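Local coordinates for protein GH18 chiitnase (Pseudoalteromonas aurantia, PDB 6K7Z) that probably cleaves internal glycosidic bonds of chitin, as an endo-acting chitinase of glycoside hydrolase family 18, at residues Ile5-Ser10 with Val25-Phe30; Tyr160-Gly165 with Leu206-Leu211; Val173-Gly178 with Lys210-Ser215. One frame throughout, in Å; residues are numbered along the deposited sequence.

How the interactions relate
All three interactions belong to one (beta/alpha)8 barrel. Interaction 1 comes first along the chain and joins two neighbouring parallel strands of the barrel wall, 3-8 and 25-33. Interactions 2 and 3 follow in the second half, with centres about 25 Å and 24 Å from that of interaction 1, and touch none of its atoms. Their own centres lie about 9 Å apart, and they share K210 and L211: the end of helix 198-209 meets the loop 160-165 in interaction 2, while the turn that follows meets helix 169-177 in interaction 3. One contact thus builds the barrel wall, and the other two join helices and loops of the layer around it.

Interaction 1: residues Ile5-Ser10 with Val25-Phe30; sequences ITYYNS and VVNLAF
The phenol ring of Y7 and the amide side chain of N27 form the dense part of this contact, on the face of the sheet that also carries I5 and V25. N27 CB sits over the ring face, 3.9 Å from the Y7 ring centroid in a CH-pi contact, and N27 ND2 lies over the same ring toward its rim, 3.2 Å from Y7 CZ. The amide stands at 69° to the ring. Y7 has CG anti to its carbonyl carbon (chi1 -74°), which sets the ring across N27, one face toward the amide, while Y7 OH is hydrogen-bonded to D113. Beneath them runs a regular parallel ladder in which N27 N donates to T6 O at 2.8 Å, Y8 N to N27 O and A29 N to Y8 O. T6 and V26 lie side by side on the other face, with Y8 CB resting near V26 and L28. At Y7, an alanine would probably open a gap over the N27 amide and leave D113 without its hydrogen-bond partner here. The C-terminal end is looser and partly exposed. There N9 ND2 reaches A29 O at 2.7 Å from above the carbonyl plane, 61° out of it, and a water bridges N9 O and A29 O, the latter being the carbonyl of the cis A29-F30 peptide. D113 belongs to the sequence motif DxxDxDxE that marks the catalytic strand of family 18, so Y7 probably reaches into the active-site centre. Strands 256-260 and 71-77 continue the barrel beside strands 3-8 and 25-33 respectively, and N185 of strand 183-187 meets I5, Y7 and N27 across the barrel interior.

Interaction 2: residues Tyr160-Gly165 with Leu206-Leu211; sequences YLEQGG and LNYTKL
L161 lies across the ring of Y208 at about a right angle, pressing its CB onto one face. That CB is 3.7 Å from the Y208 ring centroid and 18° off the ring normal, a CH-pi contact, and the CD1 branch follows the same face to within 3.8 Å of Y208 CD2. The other branch turns to the neighbouring leucine, where L161 CD2 meets L211 CD1 at 3.9 Å as the two side chains pass obliquely. Farther out, Q163 and L211 slide past each other in opposite directions, Q163 NE2 being 3.8 Å from L211 CD2. E162 approaches differently, at the edge of the Y208 ring. Its CB points away from helix 198-209, but the bend at chi2 (-72°) folds the carboxylate back to the hydroxyl. Y208 OH donates to E162 OE2 at 2.8 Å, using the anti lone pair of that oxygen, with the carboxylate plane turned 74° from the ring. E162 also opens a type II beta turn that ends at G165, closed by the bond from G165 N to E162 O; G164 occupies the left-handed position of the turn. P158 and W194 also touch Y208, while Y170 of helix 169-177 and L184 and V186 of strand 183-187 continue the apolar surroundings of L161. Chemically the contact is split, leucine carbons covering the ring face and a carboxylate binding its hydroxyl. E162 OE2 also accepts a hydrogen bond from a water and forms a weak one with S204 OG. Donation by Y208 OH, with the water contributing less, is likely to favour the ionised carboxylate, and the bond would probably help set the direction of the phenol O-H.

Interaction 3: residues Val173-Gly178 with Lys210-Ser215; sequences VVELVG and KLPNMS
V174 overlaps the turn 211-214 with both of its methyl groups. CG1 lies 3.9 Å from M214 CE, where the two side chains cross at about a right angle, and V174 also packs against L211, CG2 lying 4.1 Å from L211 CB. M214 bends at chi2 (-68°) and chi3, bringing SD and CE against V174 CG1. On the more open flank E175 and P212 run side by side, with E175 CG 3.8 Å from P212 CG. The polar link is N213 ND2 to V174 O, 2.9 Å long and almost straight at 174°; it lies in the carbonyl plane and close to the amide plane of N213. V174 O therefore has two donors, since G178 N, four residues on, also donates to it at 2.9 Å. N213 takes the left-handed position of a type II beta turn from L211 to M214, and its CB points toward the helix. At G178 the lack of a side chain lets the turn come close: a CB there would clash with N213 CB. L184 of strand 183-187 touches both V174 and M214 from the barrel side. This is the outer layer of a TIM barrel, where the end of one helix, 169-177, meets the alpha-beta loop running from helix 198-209 into strand 219-224.

Interaction 1: residues Ile5-Ser10 with Val25-Phe30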
loop_
_atom_site.group_PDB
_atom_site.type_symbol
_atom_site.label_atom_id
_atom_site.label_comp_id
_atom_site.label_asym_id
_atom_site.label_seq_id
_atom_site.Cartn_x
_atom_site.Cartn_y
_atom_site.Cartn_z
ATOM N N ILE A 5 7.681 -5.753 -1.269
ATOM C CA ILE A 5 6.968 -4.952 -0.289
ATOM C C ILE A 5 6.065 -5.870 0.521
ATOM O O ILE A 5 5.466 -6.804 -0.024
ATOM C CB ILE A 5 6.168 -3.838 -0.989
ATOM C CG1 ILE A 5 7.123 -2.997 -1.843
ATOM C CG2 ILE A 5 5.418 -2.957 0.025
ATOM C CD1 ILE A 5 6.501 -1.818 -2.474
ATOM N N THR A 6 5.971 -5.619 1.825
ATOM C CA THR A 6 5.028 -6.373 2.637
ATOM C C THR A 6 4.354 -5.433 3.615
ATOM O O THR A 6 4.899 -4.389 3.971
ATOM C CB THR A 6 5.703 -7.543 3.387
ATOM O OG1 THR A 6 4.708 -8.317 4.074
ATOM C CG2 THR A 6 6.761 -7.041 4.376
ATOM N N TYR A 7 3.151 -5.814 4.042
ATOM C CA TYR A 7 2.452 -5.150 5.136
ATOM C C TYR A 7 2.646 -5.912 6.439
ATOM O O TYR A 7 2.573 -7.143 6.471
ATOM C CB TYR A 7 0.956 -5.030 4.860
ATOM C CG TYR A 7 0.611 -3.977 3.842
ATOM C CD1 TYR A 7 0.721 -4.251 2.479
ATOM C CD2 TYR A 7 0.190 -2.720 4.236
ATOM C CE1 TYR A 7 0.433 -3.299 1.536
ATOM C CE2 TYR A 7 -0.114 -1.747 3.288
ATOM C CZ TYR A 7 0.011 -2.053 1.946
ATOM O OH TYR A 7 -0.278 -1.118 0.994
ATOM N N TYR A 8 2.878 -5.174 7.520
ATOM C CA TYR A 8 2.994 -5.767 8.844
ATOM C C TYR A 8 1.804 -5.294 9.671
ATOM O O TYR A 8 1.748 -4.131 10.075
ATOM C CB TYR A 8 4.319 -5.391 9.492
ATOM C CG TYR A 8 4.584 -6.118 10.793
ATOM C CD1 TYR A 8 5.131 -7.388 10.781
ATOM C CD2 TYR A 8 4.298 -5.538 12.021
ATOM C CE1 TYR A 8 5.398 -8.070 11.947
ATOM C CE2 TYR A 8 4.559 -6.233 13.213
ATOM C CZ TYR A 8 5.104 -7.504 13.155
ATOM O OH TYR A 8 5.391 -8.230 14.308
ATOM N N ASN A 9 0.857 -6.200 9.914
ATOM C CA ASN A 9 -0.291 -5.926 10.776
ATOM C C ASN A 9 -0.312 -6.931 11.913
ATOM O O ASN A 9 -0.090 -6.546 13.063
ATOM C CB ASN A 9 -1.586 -5.950 9.958
ATOM C CG ASN A 9 -2.817 -5.538 10.770
ATOM O OD1 ASN A 9 -3.733 -6.331 10.954
ATOM N ND2 ASN A 9 -2.846 -4.291 11.236
ATOM N N SER A 10 -0.547 -8.218 11.634
ATOM C CA SER A 10 -0.426 -9.253 12.653
ATOM C C SER A 10 1.013 -9.359 13.145
ATOM O O SER A 10 1.966 -9.235 12.368
ATOM C CB SER A 10 -0.872 -10.606 12.096
ATOM O OG SER A 10 -0.329 -11.658 12.882
ATOM N N VAL A 25 10.730 -2.769 1.232
ATOM C CA VAL A 25 9.835 -1.838 1.914
ATOM C C VAL A 25 8.927 -2.627 2.842
ATOM O O VAL A 25 8.359 -3.650 2.448
ATOM C CB VAL A 25 8.976 -1.041 0.912
ATOM C CG1 VAL A 25 8.101 -0.037 1.650
ATOM C CG2 VAL A 25 9.843 -0.346 -0.124
ATOM N N VAL A 26 8.759 -2.134 4.061
ATOM C CA VAL A 26 7.801 -2.691 5.002
ATOM C C VAL A 26 6.806 -1.597 5.347
ATOM O O VAL A 26 7.203 -0.513 5.797
ATOM C CB VAL A 26 8.485 -3.236 6.262
ATOM C CG1 VAL A 26 7.444 -3.575 7.310
ATOM C CG2 VAL A 26 9.332 -4.454 5.902
ATOM N N ASN A 27 5.519 -1.874 5.130
ATOM C CA ASN A 27 4.437 -0.962 5.479
ATOM C C ASN A 27 3.871 -1.373 6.830
ATOM O O ASN A 27 3.289 -2.451 6.952
ATOM C CB ASN A 27 3.312 -0.985 4.443
ATOM C CG ASN A 27 3.770 -0.592 3.054
ATOM O OD1 ASN A 27 4.691 0.197 2.895
ATOM N ND2 ASN A 27 3.085 -1.116 2.035
ATOM N N LEU A 28 4.015 -0.512 7.838
ATOM C CA LEU A 28 3.412 -0.795 9.133
ATOM C C LEU A 28 1.930 -0.445 9.073
ATOM O O LEU A 28 1.565 0.685 8.738
ATOM C CB LEU A 28 4.123 -0.023 10.244
ATOM C CG LEU A 28 5.639 -0.146 10.223
ATOM C CD1 LEU A 28 6.265 0.779 11.259
ATOM C CD2 LEU A 28 6.059 -1.607 10.476
ATOM N N ALA A 29 1.078 -1.409 9.398
ATOM C CA ALA A 29 -0.372 -1.236 9.319
ATOM C C ALA A 29 -1.035 -1.361 10.702
ATOM O O ALA A 29 -0.866 -2.389 11.345
ATOM C CB ALA A 29 -0.951 -2.286 8.367
ATOM N N PHE A 30 -1.820 -0.386 11.167
ATOM C CA PHE A 30 -2.222 0.824 10.461
ATOM C C PHE A 30 -2.221 2.032 11.388
ATOM O O PHE A 30 -2.252 1.920 12.617
ATOM C CB PHE A 30 -3.644 0.712 9.891
ATOM C CG PHE A 30 -3.790 -0.247 8.753
ATOM C CD1 PHE A 30 -3.359 0.095 7.486
ATOM C CD2 PHE A 30 -4.407 -1.475 8.943
ATOM C CE1 PHE A 30 -3.512 -0.799 6.417
ATOM C CE2 PHE A 30 -4.558 -2.366 7.891
ATOM C CZ PHE A 30 -4.116 -2.023 6.628
HETATM O O HOH W 1 0.920 -3.545 13.312
#

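Interaction 2: residues Tyr160-Gly165 with Leu206-Leu211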
loop_
_atom_site.group_PDB
_atom_site.type_symbol
_atom_site.label_atom_id
_atom_site.label_comp_id
_atom_site.label_asym_id
_atom_site.label_seq_id
_atom_site.Cartn_x
_atom_site.Cartn_y
_atom_site.Cartn_z
ATOM N N TYR A 160 -10.163 0.659 -9.312
ATOM C CA TYR A 160 -9.796 2.065 -9.211
ATOM C C TYR A 160 -8.986 2.541 -10.409
ATOM O O TYR A 160 -8.915 3.756 -10.646
ATOM C CB TYR A 160 -8.978 2.309 -7.951
ATOM C CG TYR A 160 -9.660 2.038 -6.622
ATOM C CD1 TYR A 160 -11.004 1.670 -6.538
ATOM C CD2 TYR A 160 -8.937 2.144 -5.442
ATOM C CE1 TYR A 160 -11.597 1.435 -5.296
ATOM C CE2 TYR A 160 -9.518 1.920 -4.216
ATOM C CZ TYR A 160 -10.838 1.558 -4.143
ATOM O OH TYR A 160 -11.383 1.342 -2.900
ATOM N N LEU A 161 -8.361 1.620 -11.143
ATOM C CA LEU A 161 -7.404 1.923 -12.203
ATOM C C LEU A 161 -7.916 1.554 -13.595
ATOM O O LEU A 161 -7.166 1.648 -14.574
ATOM C CB LEU A 161 -6.086 1.195 -11.930
ATOM C CG LEU A 161 -5.324 1.686 -10.693
ATOM C CD1 LEU A 161 -4.312 0.663 -10.204
ATOM C CD2 LEU A 161 -4.642 3.008 -10.980
ATOM N N GLU A 162 -9.171 1.149 -13.706
ATOM C CA GLU A 162 -9.747 0.710 -14.970
ATOM C C GLU A 162 -10.232 1.934 -15.741
ATOM O O GLU A 162 -11.245 2.545 -15.380
ATOM C CB GLU A 162 -10.876 -0.280 -14.702
ATOM C CG GLU A 162 -10.371 -1.643 -14.217
ATOM C CD GLU A 162 -9.707 -2.423 -15.331
ATOM O OE1 GLU A 162 -10.327 -2.523 -16.412
ATOM O OE2 GLU A 162 -8.573 -2.920 -15.146
ATOM N N GLN A 163 -9.490 2.305 -16.782
ATOM C CA GLN A 163 -9.884 3.397 -17.671
ATOM C C GLN A 163 -11.348 3.276 -18.061
ATOM O O GLN A 163 -11.790 2.222 -18.526
ATOM C CB GLN A 163 -9.003 3.391 -18.921
ATOM C CG GLN A 163 -9.258 4.544 -19.885
ATOM C CD GLN A 163 -8.671 5.866 -19.402
ATOM O OE1 GLN A 163 -9.399 6.820 -19.108
ATOM N NE2 GLN A 163 -7.347 5.931 -19.340
ATOM N N GLY A 164 -12.115 4.325 -17.815
ATOM C CA GLY A 164 -13.516 4.304 -18.151
ATOM C C GLY A 164 -14.448 3.658 -17.159
ATOM O O GLY A 164 -15.613 3.715 -17.308
ATOM N N GLY A 165 -13.903 3.052 -16.125
ATOM C CA GLY A 165 -14.713 2.393 -15.128
ATOM C C GLY A 165 -15.521 3.285 -14.216
ATOM O O GLY A 165 -15.162 4.390 -14.028
ATOM N N LEU A 206 -0.417 -4.545 -17.147
ATOM C CA LEU A 206 0.204 -3.841 -18.264
ATOM C C LEU A 206 -0.541 -2.544 -18.578
ATOM O O LEU A 206 0.082 -1.499 -18.803
ATOM C CB LEU A 206 0.250 -4.754 -19.487
ATOM C CG LEU A 206 1.121 -6.000 -19.332
ATOM C CD1 LEU A 206 0.917 -6.957 -20.524
ATOM C CD2 LEU A 206 2.581 -5.602 -19.192
ATOM N N ASN A 207 -1.875 -2.595 -18.581
ATOM C CA ASN A 207 -2.671 -1.388 -18.799
ATOM C C ASN A 207 -2.339 -0.319 -17.770
ATOM O O ASN A 207 -2.219 0.872 -18.105
ATOM C CB ASN A 207 -4.164 -1.724 -18.736
ATOM C CG ASN A 207 -4.635 -2.521 -19.924
ATOM O OD1 ASN A 207 -3.952 -2.589 -20.941
ATOM N ND2 ASN A 207 -5.817 -3.118 -19.809
ATOM N N TYR A 208 -2.196 -0.723 -16.504
ATOM C CA TYR A 208 -1.950 0.257 -15.453
ATOM C C TYR A 208 -0.593 0.920 -15.626
ATOM O O TYR A 208 -0.432 2.105 -15.301
ATOM C CB TYR A 208 -2.039 -0.396 -14.071
ATOM C CG TYR A 208 -3.341 -1.100 -13.770
ATOM C CD1 TYR A 208 -4.505 -0.820 -14.483
ATOM C CD2 TYR A 208 -3.408 -2.051 -12.764
ATOM C CE1 TYR A 208 -5.695 -1.486 -14.206
ATOM C CE2 TYR A 208 -4.591 -2.704 -12.473
ATOM C CZ TYR A 208 -5.726 -2.424 -13.191
ATOM O OH TYR A 208 -6.890 -3.100 -12.897
ATOM N N THR A 209 0.404 0.178 -16.129
ATOM C CA THR A 209 1.713 0.792 -16.328
ATOM C C THR A 209 1.693 1.850 -17.419
ATOM O O THR A 209 2.628 2.654 -17.496
ATOM C CB THR A 209 2.778 -0.239 -16.695
ATOM O OG1 THR A 209 2.470 -0.804 -17.976
ATOM C CG2 THR A 209 2.851 -1.335 -15.641
ATOM N N LYS A 210 0.666 1.852 -18.256
ATOM C CA LYS A 210 0.554 2.772 -19.379
ATOM C C LYS A 210 -0.386 3.936 -19.107
ATOM O O LYS A 210 -0.629 4.743 -20.012
ATOM C CB LYS A 210 0.094 2.013 -20.624
ATOM C CG LYS A 210 1.079 0.939 -21.060
ATOM C CD LYS A 210 0.577 0.201 -22.296
ATOM C CE LYS A 210 1.496 -0.951 -22.657
ATOM N NZ LYS A 210 0.939 -1.783 -23.768
ATOM N N LEU A 211 -0.922 4.039 -17.892
ATOM C CA LEU A 211 -1.695 5.214 -17.520
ATOM C C LEU A 211 -0.788 6.442 -17.490
ATOM O O LEU A 211 0.425 6.320 -17.331
ATOM C CB LEU A 211 -2.370 5.009 -16.161
ATOM C CG LEU A 211 -3.577 4.056 -16.142
ATOM C CD1 LEU A 211 -3.946 3.664 -14.724
ATOM C CD2 LEU A 211 -4.781 4.664 -16.852
HETATM O O HOH W 2 -7.803 -4.102 -17.234
#

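Interaction 3: residues Val173-Gly178 with Lys210-Ser215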
loop_
_atom_site.group_PDB
_atom_site.type_symbol
_atom_site.label_atom_id
_atom_site.label_comp_id
_atom_site.label_asym_id
_atom_site.label_seq_id
_atom_site.Cartn_x
_atom_site.Cartn_y
_atom_site.Cartn_z
ATOM N N VAL A 173 -6.616 10.245 -10.158
ATOM C CA VAL A 173 -5.508 10.514 -9.246
ATOM C C VAL A 173 -4.178 10.514 -9.997
ATOM O O VAL A 173 -3.410 11.483 -9.926
ATOM C CB VAL A 173 -5.503 9.502 -8.084
ATOM C CG1 VAL A 173 -4.244 9.664 -7.250
ATOM C CG2 VAL A 173 -6.739 9.695 -7.206
ATOM N N VAL A 174 -3.878 9.434 -10.727
ATOM C CA VAL A 174 -2.552 9.371 -11.341
ATOM C C VAL A 174 -2.419 10.416 -12.440
ATOM O O VAL A 174 -1.325 10.943 -12.670
ATOM C CB VAL A 174 -2.218 7.959 -11.870
ATOM C CG1 VAL A 174 -2.197 6.938 -10.735
ATOM C CG2 VAL A 174 -3.179 7.532 -12.984
ATOM N N GLU A 175 -3.519 10.758 -13.108
ATOM C CA GLU A 175 -3.453 11.785 -14.140
ATOM C C GLU A 175 -3.069 13.145 -13.577
ATOM O O GLU A 175 -2.366 13.907 -14.244
ATOM C CB GLU A 175 -4.789 11.869 -14.861
ATOM C CG GLU A 175 -4.919 10.780 -15.911
ATOM C CD GLU A 175 -6.320 10.628 -16.430
ATOM O OE1 GLU A 175 -7.262 11.191 -15.832
ATOM O OE2 GLU A 175 -6.474 9.927 -17.439
ATOM N N LEU A 176 -3.497 13.462 -12.357
ATOM C CA LEU A 176 -3.224 14.770 -11.772
ATOM C C LEU A 176 -1.961 14.817 -10.922
ATOM O O LEU A 176 -1.264 15.838 -10.938
ATOM C CB LEU A 176 -4.416 15.233 -10.932
ATOM C CG LEU A 176 -5.479 16.060 -11.675
ATOM C CD1 LEU A 176 -4.849 17.323 -12.256
ATOM C CD2 LEU A 176 -6.164 15.257 -12.762
ATOM N N VAL A 177 -1.638 13.752 -10.175
ATOM C CA VAL A 177 -0.520 13.805 -9.232
ATOM C C VAL A 177 0.347 12.549 -9.284
ATOM O O VAL A 177 1.172 12.327 -8.393
ATOM C CB VAL A 177 -1.005 14.027 -7.784
ATOM C CG1 VAL A 177 -1.763 15.357 -7.645
ATOM C CG2 VAL A 177 -1.843 12.824 -7.296
ATOM N N GLY A 178 0.186 11.730 -10.326
ATOM C CA GLY A 178 1.000 10.528 -10.434
ATOM C C GLY A 178 2.489 10.793 -10.337
ATOM O O GLY A 178 3.242 9.965 -9.808
ATOM N N LYS A 210 0.666 1.852 -18.256
ATOM C CA LYS A 210 0.554 2.772 -19.379
ATOM C C LYS A 210 -0.386 3.936 -19.107
ATOM O O LYS A 210 -0.629 4.743 -20.012
ATOM C CB LYS A 210 0.094 2.013 -20.624
ATOM C CG LYS A 210 1.079 0.939 -21.060
ATOM C CD LYS A 210 0.577 0.201 -22.296
ATOM C CE LYS A 210 1.496 -0.951 -22.657
ATOM N NZ LYS A 210 0.939 -1.783 -23.768
ATOM N N LEU A 211 -0.922 4.039 -17.892
ATOM C CA LEU A 211 -1.695 5.214 -17.520
ATOM C C LEU A 211 -0.788 6.442 -17.490
ATOM O O LEU A 211 0.425 6.320 -17.331
ATOM C CB LEU A 211 -2.370 5.009 -16.161
ATOM C CG LEU A 211 -3.577 4.056 -16.142
ATOM C CD1 LEU A 211 -3.946 3.664 -14.724
ATOM C CD2 LEU A 211 -4.781 4.664 -16.852
ATOM N N PRO A 212 -1.350 7.637 -17.675
ATOM C CA PRO A 212 -0.526 8.851 -17.596
ATOM C C PRO A 212 0.236 8.929 -16.278
ATOM O O PRO A 212 -0.322 8.690 -15.205
ATOM C CB PRO A 212 -1.556 9.981 -17.731
ATOM C CG PRO A 212 -2.660 9.369 -18.593
ATOM C CD PRO A 212 -2.720 7.915 -18.149
ATOM N N ASN A 213 1.531 9.238 -16.375
ATOM C CA ASN A 213 2.497 9.364 -15.285
ATOM C C ASN A 213 2.880 8.023 -14.675
ATOM O O ASN A 213 3.760 7.987 -13.816
ATOM C CB ASN A 213 2.011 10.292 -14.162
ATOM C CG ASN A 213 1.761 11.692 -14.658
ATOM O OD1 ASN A 213 2.606 12.271 -15.339
ATOM N ND2 ASN A 213 0.577 12.223 -14.377
ATOM N N MET A 214 2.279 6.925 -15.107
ATOM C CA MET A 214 2.632 5.628 -14.556
ATOM C C MET A 214 3.683 4.941 -15.423
ATOM O O MET A 214 4.027 5.396 -16.520
ATOM C CB MET A 214 1.386 4.759 -14.412
ATOM C CG MET A 214 0.456 5.231 -13.298
ATOM S SD MET A 214 1.185 5.017 -11.652
ATOM C CE MET A 214 1.651 6.702 -11.248
ATOM N N SER A 215 4.205 3.837 -14.902
ATOM C CA SER A 215 5.209 3.025 -15.576
ATOM C C SER A 215 5.310 1.697 -14.842
ATOM O O SER A 215 4.752 1.560 -13.744
ATOM C CB SER A 215 6.556 3.743 -15.574
ATOM O OG SER A 215 7.045 3.831 -14.252
#